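Local structure of GEO10716p1 (Drosophila melanogaster, 7BTG) at residues A[8-13]-A[35-40]; A[74-79]-A[95-100]; A[112-117]-A[147-152]; A[121-126]-A[140-145]. The protein is an arginine phosphatase of the low molecular weight protein tyrosine phosphatase family, probably removing the phosphate group from phosphorylated arginine. The protein carries 1 engineered substitution. One frame throughout, in Å; residues are numbered along the deposited sequence.

Contact 1 (A[8-13]-A[35-40]). With PO4 (phosphate ion), chain B.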
loop_
_atom_site.group_PDB
_atom_site.type_symbol
_atom_site.label_atom_id
_atom_site.label_comp_id
_atom_site.label_asym_id
_atom_site.label_seq_id
_atom_site.Cartn_x
_atom_site.Cartn_y
_atom_site.Cartn_z
ATOM N N ILE A 8 7.878 0.993 -4.284
ATOM C CA ILE A 8 9.318 0.810 -4.441
ATOM C C ILE A 8 10.069 1.607 -3.381
ATOM O O ILE A 8 10.973 1.081 -2.719
ATOM C CB ILE A 8 9.779 1.130 -5.878
ATOM C CG1 ILE A 8 11.224 0.682 -6.036
ATOM C CG2 ILE A 8 9.665 2.608 -6.236
ATOM C CD1 ILE A 8 11.704 0.664 -7.440
ATOM N N GLY A 9 9.639 2.837 -3.115
ATOM C CA GLY A 9 10.382 3.661 -2.183
ATOM C C GLY A 9 9.881 3.633 -0.756
ATOM O O GLY A 9 10.602 4.048 0.145
ATOM N N ASN A 10 8.643 3.174 -0.530
ATOM C CA ASN A 10 7.994 3.254 0.784
ATOM C C ASN A 10 8.027 4.680 1.323
ATOM O O ASN A 10 8.287 4.931 2.500
ATOM C CB ASN A 10 8.612 2.284 1.788
ATOM C CG ASN A 10 7.789 2.176 3.054
ATOM O OD1 ASN A 10 8.311 1.896 4.139
ATOM N ND2 ASN A 10 6.487 2.431 2.927
ATOM N N THR A 11 7.734 5.621 0.438
ATOM C CA THR A 11 7.789 7.035 0.771
ATOM C C THR A 11 6.653 7.834 0.157
ATOM O O THR A 11 6.394 8.941 0.627
ATOM C CB THR A 11 9.145 7.629 0.323
ATOM O OG1 THR A 11 9.213 9.025 0.623
ATOM C CG2 THR A 11 9.371 7.420 -1.175
ATOM N N CYS A 12 5.943 7.309 -0.850
ATOM C CA CYS A 12 4.807 8.017 -1.435
ATOM C C CYS A 12 3.548 7.158 -1.379
ATOM O O CYS A 12 2.709 7.345 -0.498
ATOM C CB CYS A 12 5.102 8.417 -2.884
ATOM S SG CYS A 12 6.455 9.596 -3.115
ATOM N N ARG A 13 3.441 6.181 -2.284
ATOM C CA ARG A 13 2.198 5.433 -2.453
ATOM C C ARG A 13 1.879 4.567 -1.237
ATOM O O ARG A 13 0.747 4.580 -0.744
ATOM C CB ARG A 13 2.267 4.579 -3.725
ATOM C CG ARG A 13 2.308 5.394 -4.991
ATOM C CD ARG A 13 2.726 4.538 -6.165
ATOM N NE ARG A 13 4.113 4.105 -5.992
ATOM C CZ ARG A 13 4.759 3.281 -6.817
ATOM N NH1 ARG A 13 4.139 2.792 -7.896
ATOM N NH2 ARG A 13 6.025 2.945 -6.557
ATOM N N VAL A 35 -2.438 -2.565 9.858
ATOM C CA VAL A 35 -2.049 -2.040 8.557
ATOM C C VAL A 35 -0.639 -1.479 8.685
ATOM O O VAL A 35 -0.312 -0.836 9.687
ATOM C CB VAL A 35 -3.035 -0.955 8.071
ATOM C CG1 VAL A 35 -2.718 -0.525 6.647
ATOM C CG2 VAL A 35 -4.467 -1.456 8.170
ATOM N N ASP A 36 0.198 -1.736 7.683
ATOM C CA ASP A 36 1.592 -1.311 7.712
ATOM C C ASP A 36 2.053 -1.085 6.276
ATOM O O ASP A 36 1.307 -1.325 5.322
ATOM C CB ASP A 36 2.465 -2.347 8.443
ATOM C CG ASP A 36 3.868 -1.828 8.747
ATOM O OD1 ASP A 36 4.785 -2.660 8.958
ATOM O OD2 ASP A 36 4.051 -0.588 8.756
ATOM N N SER A 37 3.296 -0.632 6.109
ATOM C CA SER A 37 3.806 -0.500 4.752
ATOM C C SER A 37 5.322 -0.672 4.751
ATOM O O SER A 37 5.990 -0.543 5.783
ATOM C CB SER A 37 3.389 0.829 4.108
ATOM O OG SER A 37 3.961 1.957 4.749
ATOM N N ALA A 38 5.844 -1.027 3.575
ATOM C CA ALA A 38 7.256 -1.336 3.423
ATOM C C ALA A 38 7.642 -1.104 1.967
ATOM O O ALA A 38 6.783 -0.855 1.111
ATOM C CB ALA A 38 7.555 -2.769 3.878
ATOM N N GLY A 39 8.950 -1.219 1.681
ATOM C CA GLY A 39 9.481 -0.864 0.378
ATOM C C GLY A 39 10.457 -1.899 -0.146
ATOM O O GLY A 39 10.763 -2.886 0.519
ATOM N N LEU A 40 10.944 -1.645 -1.356
ATOM C CA LEU A 40 11.792 -2.588 -2.078
ATOM C C LEU A 40 13.192 -2.039 -2.392
ATOM O O LEU A 40 13.940 -2.676 -3.142
ATOM C CB LEU A 40 11.069 -3.020 -3.360
ATOM C CG LEU A 40 9.666 -3.625 -3.136
ATOM C CD1 LEU A 40 8.884 -3.689 -4.400
ATOM C CD2 LEU A 40 9.737 -5.034 -2.518
HETATM P P PO4 B . 6.875 5.253 -3.683
HETATM O O1 PO4 B . 7.053 5.071 -2.188
HETATM O O2 PO4 B . 7.564 6.521 -4.116
HETATM O O3 PO4 B . 5.430 5.405 -4.093
HETATM O O4 PO4 B . 7.412 4.036 -4.435
#
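Asn10, held in a left-handed backbone conformation (phi 53°, psi 44°), lays its side chain along the backbone, CB at Gly39 and the amide at Ala38 and Ser37, and so fastens a phosphate-holding loop to the outermost strand 34-39. Its CG stands anti to the backbone N (chi1 -169°), which carries the amide away from the bound ion and brings CG within 3.5 Å of Ala38 C. The donor end, ND2, reaches Ser37 OG at 3.2 Å, with the hydroxyl close to the amide plane. Ser14 OG is a second partner of ND2, His66 and Arg69 bond OD1, and Ser37 OG is also paired with Glu18. At Gly39 a beta carbon would come only 2.7 Å from Asn10 CB, a clash. This is the P-loop of the family: the backbone N of Gly9, Thr11, Cys12 and Arg13 all bond phosphate oxygens, Thr11 N and Cys12 N sharing O1. Ser7, which also bonds the phosphate, occupies the place of the usual nucleophilic cysteine and is probably the engineered residue. Arg13 closes the ring, giving NE to PO4 O3 at 2.7 Å and NH2 to PO4 O4 at 2.8 Å. With an alanine at Asn10, His66 and Ser37 would each probably lose a mate and the loop could shift against the strand. Farther along, Leu40 N bonds Ile8 O at 3.0 Å.

Contact 2 (A[74-79]-A[95-100]); sequences QDFYDF and HMAASL
Phe76 presents its ring to three side chains of helix 87-99 and its end. Met96 SD comes to 3.4 Å from Phe76 CE2, a Met-aromatic contact in which the sulfur lies 4.6 Å from the ring centroid and obliquely to it, 72° off the normal. Met96 gets there with CG anti to its backbone N (chi1 -152°) and a chain that bends only at the last torsion, so CB and CG also run past CZ of the phenyl ring. Ala97 CB meets Phe76 CD1 at 3.7 Å, while Leu100 CD1 sits against Phe76 CB at 3.6 Å, the two side chains crossing at about a right angle. Tyr77 adds the outer margin: its OH touches Leu100 CB at 3.4 Å. In the next shell, Ser99 OG binds Met96 O at 2.8 Å on a lone pair, beside the bond from Ser99 N, and so ties up the last turn of the helix. Loop residues Ile71 and Pro104, and Ile108 on strand 107-110, also touch Phe76, setting the helix pair beside the sheet. Shape and dispersion thus do most of the work between the segments, and the polar group at the margin, Tyr77 OH, finds its hydrogen bond just beyond, at Pro102 O.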
loop_
_atom_site.group_PDB
_atom_site.type_symbol
_atom_site.label_atom_id
_atom_site.label_comp_id
_atom_site.label_asym_id
_atom_site.label_seq_id
_atom_site.Cartn_x
_atom_site.Cartn_y
_atom_site.Cartn_z
ATOM N N GLN A 74 10.270 -11.918 7.179
ATOM C CA GLN A 74 9.236 -12.086 8.200
ATOM C C GLN A 74 7.905 -11.523 7.746
ATOM O O GLN A 74 6.847 -12.072 8.079
ATOM C CB GLN A 74 9.645 -11.396 9.507
ATOM C CG GLN A 74 10.332 -12.293 10.518
ATOM C CD GLN A 74 9.385 -13.254 11.236
ATOM O OE1 GLN A 74 8.163 -13.261 11.012
ATOM N NE2 GLN A 74 9.956 -14.074 12.115
ATOM N N ASP A 75 7.943 -10.436 6.978
ATOM C CA ASP A 75 6.713 -9.811 6.519
ATOM C C ASP A 75 5.833 -10.795 5.755
ATOM O O ASP A 75 4.610 -10.782 5.903
ATOM C CB ASP A 75 7.044 -8.596 5.662
ATOM C CG ASP A 75 7.564 -7.452 6.481
ATOM O OD1 ASP A 75 7.027 -7.249 7.584
ATOM O OD2 ASP A 75 8.501 -6.760 6.031
ATOM N N PHE A 76 6.436 -11.675 4.959
ATOM C CA PHE A 76 5.653 -12.578 4.129
ATOM C C PHE A 76 4.868 -13.607 4.937
ATOM O O PHE A 76 3.899 -14.178 4.416
ATOM C CB PHE A 76 6.575 -13.280 3.136
ATOM C CG PHE A 76 7.031 -12.391 2.024
ATOM C CD1 PHE A 76 6.375 -12.397 0.804
ATOM C CD2 PHE A 76 8.097 -11.519 2.207
ATOM C CE1 PHE A 76 6.791 -11.570 -0.221
ATOM C CE2 PHE A 76 8.517 -10.689 1.174
ATOM C CZ PHE A 76 7.851 -10.714 -0.035
ATOM N N TYR A 77 5.263 -13.859 6.181
ATOM C CA TYR A 77 4.552 -14.776 7.056
ATOM C C TYR A 77 3.603 -14.077 8.020
ATOM O O TYR A 77 2.745 -14.744 8.605
ATOM C CB TYR A 77 5.547 -15.607 7.873
ATOM C CG TYR A 77 6.500 -16.439 7.039
ATOM C CD1 TYR A 77 6.079 -17.611 6.440
ATOM C CD2 TYR A 77 7.815 -16.056 6.865
ATOM C CE1 TYR A 77 6.938 -18.373 5.696
ATOM C CE2 TYR A 77 8.686 -16.819 6.120
ATOM C CZ TYR A 77 8.241 -17.973 5.547
ATOM O OH TYR A 77 9.093 -18.733 4.803
ATOM N N ASP A 78 3.733 -12.761 8.196
ATOM C CA ASP A 78 2.955 -12.026 9.183
ATOM C C ASP A 78 1.815 -11.206 8.586
ATOM O O ASP A 78 1.211 -10.417 9.309
ATOM C CB ASP A 78 3.861 -11.091 9.988
ATOM C CG ASP A 78 4.917 -11.838 10.789
ATOM O OD1 ASP A 78 4.681 -13.012 11.169
ATOM O OD2 ASP A 78 5.985 -11.239 11.036
ATOM N N PHE A 79 1.515 -11.331 7.297
ATOM C CA PHE A 79 0.432 -10.528 6.746
ATOM C C PHE A 79 -0.487 -11.406 5.918
ATOM O O PHE A 79 -0.068 -12.425 5.366
ATOM C CB PHE A 79 0.948 -9.348 5.905
ATOM C CG PHE A 79 1.566 -8.253 6.725
ATOM C CD1 PHE A 79 0.793 -7.210 7.197
ATOM C CD2 PHE A 79 2.918 -8.283 7.050
ATOM C CE1 PHE A 79 1.359 -6.209 7.978
ATOM C CE2 PHE A 79 3.488 -7.293 7.816
ATOM C CZ PHE A 79 2.716 -6.249 8.283
ATOM N N HIS A 95 8.800 -13.026 -6.856
ATOM C CA HIS A 95 10.114 -13.665 -6.759
ATOM C C HIS A 95 10.538 -13.803 -5.309
ATOM O O HIS A 95 11.013 -14.863 -4.894
ATOM C CB HIS A 95 11.184 -12.873 -7.525
ATOM C CG HIS A 95 11.215 -13.141 -9.001
ATOM N ND1 HIS A 95 10.238 -12.695 -9.858
ATOM C CD2 HIS A 95 12.113 -13.806 -9.768
ATOM C CE1 HIS A 95 10.526 -13.070 -11.091
ATOM N NE2 HIS A 95 11.658 -13.750 -11.066
ATOM N N MET A 96 10.381 -12.733 -4.523
ATOM C CA MET A 96 10.777 -12.791 -3.121
ATOM C C MET A 96 10.058 -13.924 -2.407
ATOM O O MET A 96 10.701 -14.789 -1.799
ATOM C CB MET A 96 10.518 -11.451 -2.435
ATOM C CG MET A 96 11.449 -11.167 -1.263
ATOM S SD MET A 96 11.261 -9.512 -0.537
ATOM C CE MET A 96 11.024 -8.547 -2.013
ATOM N N ALA A 97 8.727 -13.973 -2.518
ATOM C CA ALA A 97 7.970 -14.985 -1.781
ATOM C C ALA A 97 8.423 -16.386 -2.149
ATOM O O ALA A 97 8.627 -17.226 -1.273
ATOM C CB ALA A 97 6.463 -14.839 -2.034
ATOM N N ALA A 98 8.582 -16.658 -3.440
ATOM C CA ALA A 98 8.996 -17.981 -3.883
ATOM C C ALA A 98 10.417 -18.338 -3.456
ATOM O O ALA A 98 10.790 -19.513 -3.525
ATOM C CB ALA A 98 8.855 -18.075 -5.397
ATOM N N SER A 99 11.209 -17.383 -2.987
ATOM C CA SER A 99 12.528 -17.741 -2.485
ATOM C C SER A 99 12.510 -18.214 -1.032
ATOM O O SER A 99 13.527 -18.715 -0.549
ATOM C CB SER A 99 13.477 -16.551 -2.614
ATOM O OG SER A 99 13.365 -15.709 -1.468
ATOM N N LEU A 100 11.410 -18.032 -0.307
ATOM C CA LEU A 100 11.326 -18.467 1.083
ATOM C C LEU A 100 10.934 -19.943 1.109
ATOM O O LEU A 100 9.896 -20.313 0.554
ATOM C CB LEU A 100 10.305 -17.618 1.838
ATOM C CG LEU A 100 10.600 -16.123 1.740
ATOM C CD1 LEU A 100 9.507 -15.263 2.413
ATOM C CD2 LEU A 100 11.992 -15.854 2.320
#

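Contact 3 (A[112-117]-A[147-152]); sequences GSYIGR and ERFLQH
The Tyr114 ring carries Phe149 over one face and has His152 at its edge. Phe149 CB stands 4.1 Å from the centroid of the Tyr114 ring and just 14° off its normal, a CH-pi contact. Beyond it the phenyl group turns an edge to the same ring, CD2 approaching Tyr114 CZ to 3.8 Å, and the two planes stand 77° apart in a T-shaped stack with the ring centroids 5.4 Å from one another. His152 is arranged the other way round: Tyr114 directs its own edge at the imidazole face, offset, the closest atoms being Tyr114 CD1 and His152 CD2 at 4.1 Å. Phe149 owes its position over the tyrosine to CG lying anti to its backbone N (chi1 164°). Together the three rings form an aromatic cluster between a 3-10 turn and a helix. Beside it, Arg148 runs out extended from CG to NE, its CD passing Tyr114 O at 3.3 Å and Ile115 O at 3.6 Å. Its NE forms a salt bridge with Glu144 OE2, which also takes NH1 of Arg117, so one acid gathers arginines from both segments. Helix 133-154 is thereby set against the sheet: Phe149 makes further edge-to-face pairs with Tyr81 and Phe83 of strand 81-84, which Tyr114 also touches, while Tyr114 OH bonds Gln109 on strand 107-110.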
loop_
_atom_site.group_PDB
_atom_site.type_symbol
_atom_site.label_atom_id
_atom_site.label_comp_id
_atom_site.label_asym_id
_atom_site.label_seq_id
_atom_site.Cartn_x
_atom_site.Cartn_y
_atom_site.Cartn_z
ATOM N N GLY A 112 -4.498 -2.021 -7.204
ATOM C CA GLY A 112 -5.390 -1.402 -8.159
ATOM C C GLY A 112 -6.258 -2.376 -8.914
ATOM O O GLY A 112 -7.183 -1.937 -9.597
ATOM N N SER A 113 -6.004 -3.678 -8.794
ATOM C CA SER A 113 -6.910 -4.646 -9.407
ATOM C C SER A 113 -8.286 -4.626 -8.755
ATOM O O SER A 113 -9.227 -5.196 -9.314
ATOM C CB SER A 113 -6.315 -6.065 -9.357
ATOM O OG SER A 113 -6.423 -6.655 -8.073
ATOM N N TYR A 114 -8.427 -3.994 -7.586
ATOM C CA TYR A 114 -9.747 -3.848 -6.986
ATOM C C TYR A 114 -10.528 -2.683 -7.563
ATOM O O TYR A 114 -11.729 -2.582 -7.300
ATOM C CB TYR A 114 -9.638 -3.692 -5.472
ATOM C CG TYR A 114 -9.292 -4.985 -4.814
ATOM C CD1 TYR A 114 -10.277 -5.869 -4.423
ATOM C CD2 TYR A 114 -7.967 -5.353 -4.632
ATOM C CE1 TYR A 114 -9.958 -7.082 -3.841
ATOM C CE2 TYR A 114 -7.635 -6.556 -4.061
ATOM C CZ TYR A 114 -8.631 -7.420 -3.665
ATOM O OH TYR A 114 -8.290 -8.618 -3.086
ATOM N N ILE A 115 -9.888 -1.805 -8.335
ATOM C CA ILE A 115 -10.625 -0.685 -8.908
ATOM C C ILE A 115 -11.725 -1.189 -9.832
ATOM O O ILE A 115 -12.843 -0.657 -9.840
ATOM C CB ILE A 115 -9.671 0.280 -9.638
ATOM C CG1 ILE A 115 -8.821 1.039 -8.623
ATOM C CG2 ILE A 115 -10.469 1.272 -10.482
ATOM C CD1 ILE A 115 -8.054 2.196 -9.224
ATOM N N GLY A 116 -11.436 -2.232 -10.610
ATOM C CA GLY A 116 -12.402 -2.798 -11.524
ATOM C C GLY A 116 -12.349 -2.242 -12.925
ATOM O O GLY A 116 -13.203 -2.596 -13.746
ATOM N N ARG A 117 -11.401 -1.358 -13.217
ATOM C CA ARG A 117 -11.174 -0.851 -14.567
ATOM C C ARG A 117 -9.714 -1.105 -14.890
ATOM O O ARG A 117 -8.837 -0.417 -14.357
ATOM C CB ARG A 117 -11.497 0.639 -14.672
ATOM C CG ARG A 117 -12.861 0.998 -14.140
ATOM C CD ARG A 117 -13.177 2.463 -14.345
ATOM N NE ARG A 117 -12.355 3.347 -13.515
ATOM C CZ ARG A 117 -12.546 3.564 -12.212
ATOM N NH1 ARG A 117 -13.523 2.952 -11.547
ATOM N NH2 ARG A 117 -11.740 4.391 -11.560
ATOM N N GLU A 147 -11.457 0.969 -0.819
ATOM C CA GLU A 147 -12.898 0.873 -0.596
ATOM C C GLU A 147 -13.462 -0.415 -1.174
ATOM O O GLU A 147 -14.159 -1.164 -0.481
ATOM C CB GLU A 147 -13.598 2.077 -1.203
ATOM C CG GLU A 147 -13.130 3.355 -0.604
ATOM C CD GLU A 147 -14.216 4.355 -0.480
ATOM O OE1 GLU A 147 -15.259 4.017 0.113
ATOM O OE2 GLU A 147 -14.028 5.470 -1.004
ATOM N N ARG A 148 -13.166 -0.700 -2.443
ATOM C CA ARG A 148 -13.700 -1.929 -3.021
ATOM C C ARG A 148 -13.104 -3.159 -2.359
ATOM O O ARG A 148 -13.791 -4.173 -2.219
ATOM C CB ARG A 148 -13.479 -1.937 -4.533
ATOM C CG ARG A 148 -14.183 -0.770 -5.179
ATOM C CD ARG A 148 -14.466 -0.961 -6.626
ATOM N NE ARG A 148 -15.113 0.232 -7.161
ATOM C CZ ARG A 148 -16.425 0.456 -7.126
ATOM N NH1 ARG A 148 -17.239 -0.436 -6.590
ATOM N NH2 ARG A 148 -16.923 1.574 -7.630
ATOM N N PHE A 149 -11.853 -3.076 -1.905
ATOM C CA PHE A 149 -11.254 -4.206 -1.205
ATOM C C PHE A 149 -12.009 -4.529 0.080
ATOM O O PHE A 149 -12.256 -5.700 0.388
ATOM C CB PHE A 149 -9.781 -3.931 -0.901
ATOM C CG PHE A 149 -9.204 -4.857 0.142
ATOM C CD1 PHE A 149 -8.867 -4.383 1.401
ATOM C CD2 PHE A 149 -9.037 -6.193 -0.123
ATOM C CE1 PHE A 149 -8.340 -5.216 2.363
ATOM C CE2 PHE A 149 -8.518 -7.048 0.842
ATOM C CZ PHE A 149 -8.174 -6.556 2.086
ATOM N N LEU A 150 -12.355 -3.501 0.861
ATOM C CA LEU A 150 -13.056 -3.747 2.120
ATOM C C LEU A 150 -14.445 -4.316 1.860
ATOM O O LEU A 150 -14.886 -5.246 2.545
ATOM C CB LEU A 150 -13.154 -2.455 2.928
ATOM C CG LEU A 150 -11.914 -1.870 3.603
ATOM C CD1 LEU A 150 -12.206 -0.435 3.984
ATOM C CD2 LEU A 150 -11.530 -2.676 4.834
ATOM N N GLN A 151 -15.134 -3.770 0.857
ATOM C CA GLN A 151 -16.432 -4.273 0.435
ATOM C C GLN A 151 -16.374 -5.750 0.102
ATOM O O GLN A 151 -17.350 -6.473 0.326
ATOM C CB GLN A 151 -16.909 -3.470 -0.774
ATOM C CG GLN A 151 -18.287 -3.821 -1.278
ATOM C CD GLN A 151 -18.413 -3.674 -2.791
ATOM O OE1 GLN A 151 -18.063 -2.636 -3.356
ATOM N NE2 GLN A 151 -18.902 -4.721 -3.453
ATOM N N HIS A 152 -15.235 -6.224 -0.414
ATOM C CA HIS A 152 -15.129 -7.616 -0.838
ATOM C C HIS A 152 -14.756 -8.541 0.306
ATOM O O HIS A 152 -15.186 -9.697 0.321
ATOM C CB HIS A 152 -14.101 -7.755 -1.962
ATOM C CG HIS A 152 -14.485 -7.045 -3.225
ATOM N ND1 HIS A 152 -15.340 -5.959 -3.241
ATOM C CD2 HIS A 152 -14.141 -7.270 -4.516
ATOM C CE1 HIS A 152 -15.500 -5.543 -4.486
ATOM N NE2 HIS A 152 -14.783 -6.322 -5.279
#

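Contact 4 (A[121-126]-A[140-145])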
loop_
_atom_site.group_PDB
_atom_site.type_symbol
_atom_site.label_atom_id
_atom_site.label_comp_id
_atom_site.label_asym_id
_atom_site.label_seq_id
_atom_site.Cartn_x
_atom_site.Cartn_y
_atom_site.Cartn_z
ATOM N N GLU A 121 -5.664 0.121 -13.414
ATOM C CA GLU A 121 -5.065 -0.858 -12.509
ATOM C C GLU A 121 -3.801 -0.326 -11.831
ATOM O O GLU A 121 -3.529 -0.642 -10.666
ATOM C CB GLU A 121 -4.705 -2.109 -13.311
ATOM C CG GLU A 121 -5.561 -3.316 -13.147
ATOM C CD GLU A 121 -4.804 -4.564 -13.561
ATOM O OE1 GLU A 121 -3.968 -4.482 -14.497
ATOM O OE2 GLU A 121 -5.018 -5.621 -12.930
ATOM N N ILE A 122 -2.988 0.427 -12.564
ATOM C CA ILE A 122 -1.608 0.704 -12.173
ATOM C C ILE A 122 -1.536 2.012 -11.388
ATOM O O ILE A 122 -1.897 3.078 -11.890
ATOM C CB ILE A 122 -0.683 0.764 -13.407
ATOM C CG1 ILE A 122 -0.848 -0.469 -14.292
ATOM C CG2 ILE A 122 0.766 0.858 -12.973
ATOM C CD1 ILE A 122 -0.378 -1.760 -13.633
ATOM N N ILE A 123 -0.999 1.948 -10.182
ATOM C CA ILE A 123 -0.812 3.130 -9.358
ATOM C C ILE A 123 0.629 3.590 -9.523
ATOM O O ILE A 123 1.546 2.981 -8.971
ATOM C CB ILE A 123 -1.174 2.833 -7.903
ATOM C CG1 ILE A 123 -2.547 2.172 -7.902
ATOM C CG2 ILE A 123 -1.178 4.101 -7.105
ATOM C CD1 ILE A 123 -3.243 2.126 -6.595
ATOM N N GLU A 124 0.827 4.665 -10.282
ATOM C CA GLU A 124 2.153 5.123 -10.677
ATOM C C GLU A 124 2.870 5.853 -9.550
ATOM O O GLU A 124 2.260 6.590 -8.768
ATOM C CB GLU A 124 2.068 6.066 -11.879
ATOM C CG GLU A 124 1.201 5.569 -13.031
ATOM C CD GLU A 124 1.912 4.551 -13.912
ATOM O OE1 GLU A 124 2.607 3.661 -13.359
ATOM O OE2 GLU A 124 1.780 4.653 -15.160
ATOM N N ASP A 125 4.192 5.658 -9.495
ATOM C CA ASP A 125 5.089 6.344 -8.566
ATOM C C ASP A 125 5.039 7.852 -8.778
ATOM O O ASP A 125 5.444 8.324 -9.844
ATOM C CB ASP A 125 6.528 5.859 -8.757
ATOM C CG ASP A 125 7.459 6.368 -7.677
ATOM O OD1 ASP A 125 7.054 7.246 -6.873
ATOM O OD2 ASP A 125 8.596 5.876 -7.619
ATOM N N PRO A 126 4.569 8.636 -7.807
ATOM C CA PRO A 126 4.543 10.099 -7.961
ATOM C C PRO A 126 5.817 10.810 -7.545
ATOM O O PRO A 126 5.888 12.027 -7.714
ATOM C CB PRO A 126 3.396 10.508 -7.024
ATOM C CG PRO A 126 3.496 9.535 -5.899
ATOM C CD PRO A 126 3.924 8.212 -6.551
ATOM N N LEU A 140 -6.519 9.048 -5.240
ATOM C CA LEU A 140 -7.849 8.620 -5.666
ATOM C C LEU A 140 -7.866 7.137 -6.017
ATOM O O LEU A 140 -8.775 6.410 -5.596
ATOM C CB LEU A 140 -8.324 9.465 -6.856
ATOM C CG LEU A 140 -8.577 10.966 -6.589
ATOM C CD1 LEU A 140 -8.619 11.774 -7.893
ATOM C CD2 LEU A 140 -9.857 11.220 -5.764
ATOM N N GLN A 141 -6.868 6.669 -6.781
ATOM C CA GLN A 141 -6.758 5.239 -7.065
ATOM C C GLN A 141 -6.641 4.425 -5.785
ATOM O O GLN A 141 -7.232 3.347 -5.671
ATOM C CB GLN A 141 -5.548 4.948 -7.951
ATOM C CG GLN A 141 -5.742 5.049 -9.442
ATOM C CD GLN A 141 -4.396 5.110 -10.180
ATOM O OE1 GLN A 141 -3.538 5.916 -9.847
ATOM N NE2 GLN A 141 -4.212 4.242 -11.171
ATOM N N ILE A 142 -5.867 4.912 -4.820
ATOM C CA ILE A 142 -5.671 4.148 -3.594
ATOM C C ILE A 142 -6.957 4.132 -2.775
ATOM O O ILE A 142 -7.337 3.103 -2.202
ATOM C CB ILE A 142 -4.481 4.713 -2.793
ATOM C CG1 ILE A 142 -3.146 4.427 -3.498
ATOM C CG2 ILE A 142 -4.444 4.103 -1.421
ATOM C CD1 ILE A 142 -1.981 5.314 -3.010
ATOM N N LEU A 143 -7.650 5.267 -2.719
ATOM C CA LEU A 143 -8.891 5.345 -1.956
ATOM C C LEU A 143 -9.949 4.400 -2.525
ATOM O O LEU A 143 -10.521 3.588 -1.792
ATOM C CB LEU A 143 -9.398 6.784 -1.945
ATOM C CG LEU A 143 -10.694 7.041 -1.186
ATOM C CD1 LEU A 143 -10.592 6.465 0.216
ATOM C CD2 LEU A 143 -10.932 8.528 -1.149
ATOM N N GLU A 144 -10.208 4.465 -3.838
ATOM C CA GLU A 144 -11.205 3.560 -4.397
ATOM C C GLU A 144 -10.781 2.116 -4.207
ATOM O O GLU A 144 -11.604 1.270 -3.821
ATOM C CB GLU A 144 -11.457 3.839 -5.879
ATOM C CG GLU A 144 -12.563 2.936 -6.458
ATOM C CD GLU A 144 -12.875 3.219 -7.927
ATOM O OE1 GLU A 144 -12.378 4.238 -8.460
ATOM O OE2 GLU A 144 -13.625 2.420 -8.546
ATOM N N SER A 145 -9.488 1.827 -4.446
ATOM C CA SER A 145 -8.971 0.469 -4.309
ATOM C C SER A 145 -9.230 -0.077 -2.916
ATOM O O SER A 145 -9.719 -1.199 -2.763
ATOM C CB SER A 145 -7.463 0.427 -4.608
ATOM O OG SER A 145 -7.155 0.881 -5.909
HETATM O O HOH W 1 -1.307 6.604 -11.089
#
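Gln141 sends CG anti to its carbonyl carbon (chi1 -87°) and is extended beyond it, which lifts its amide off helix 133-154 to the backbone of Ile122. Ile123 likewise has CG1 anti to the carbonyl carbon (chi1 -50°), and with chi2 extended as well the chain slides past the glutamine in the opposite direction, CD1 resting 3.9 Å from Gln141 CB. The amide works at both ends. NE2 donates to Ile122 O at 2.7 Å, a bent bond (137° at the hydrogen) that arrives well above the carbonyl plane instead of on a lone pair, and it has a second acceptor in Asp120 O. OE1 accepts a hydrogen bond from a water at 2.6 Å, and that water accepts from Glu124 N at 3.0 Å, so one side chain holds the backbone at Ile122 directly and at Glu124 through the water. The segment 121-126 leads into Asp125-Pro126, the start of the family's Asp-Pro-Tyr sequence, whose aspartate serves as general acid in relatives and probably does so here. A leucine at Gln141 would probably leave Ile122 O and the water without their mate and the loop less firmly anchored. Beneath the polar layer, Ile123 CD1 meets Ile142 CG1 at 3.9 Å, the two isoleucines crossing at about a right angle, and Ser145 OG at 4.2 Å. Ile123 O accepts from Arg13, and Pro126 packs on Cys12.

Overall arrangement
Contacts 1 and 4 are buried and polar in their key bonds, while contact 3 is partly buried and largely aromatic and contact 2 lies at the surface and is mainly apolar. The active site joins the first pair, for the phosphate loop 8-13 and the loop 121-126 touch and are positioned against each other. Contacts 3 and 4 share helix 133-154, where an acid forms a salt bridge that links them. Contact 2 meets contact 1 through Leu40 and Met96, but its nearest atoms stay about 15 Å from those of contact 4, across the centre of the chain. Directed bonds are prominent near the phosphate site, packing farther from it.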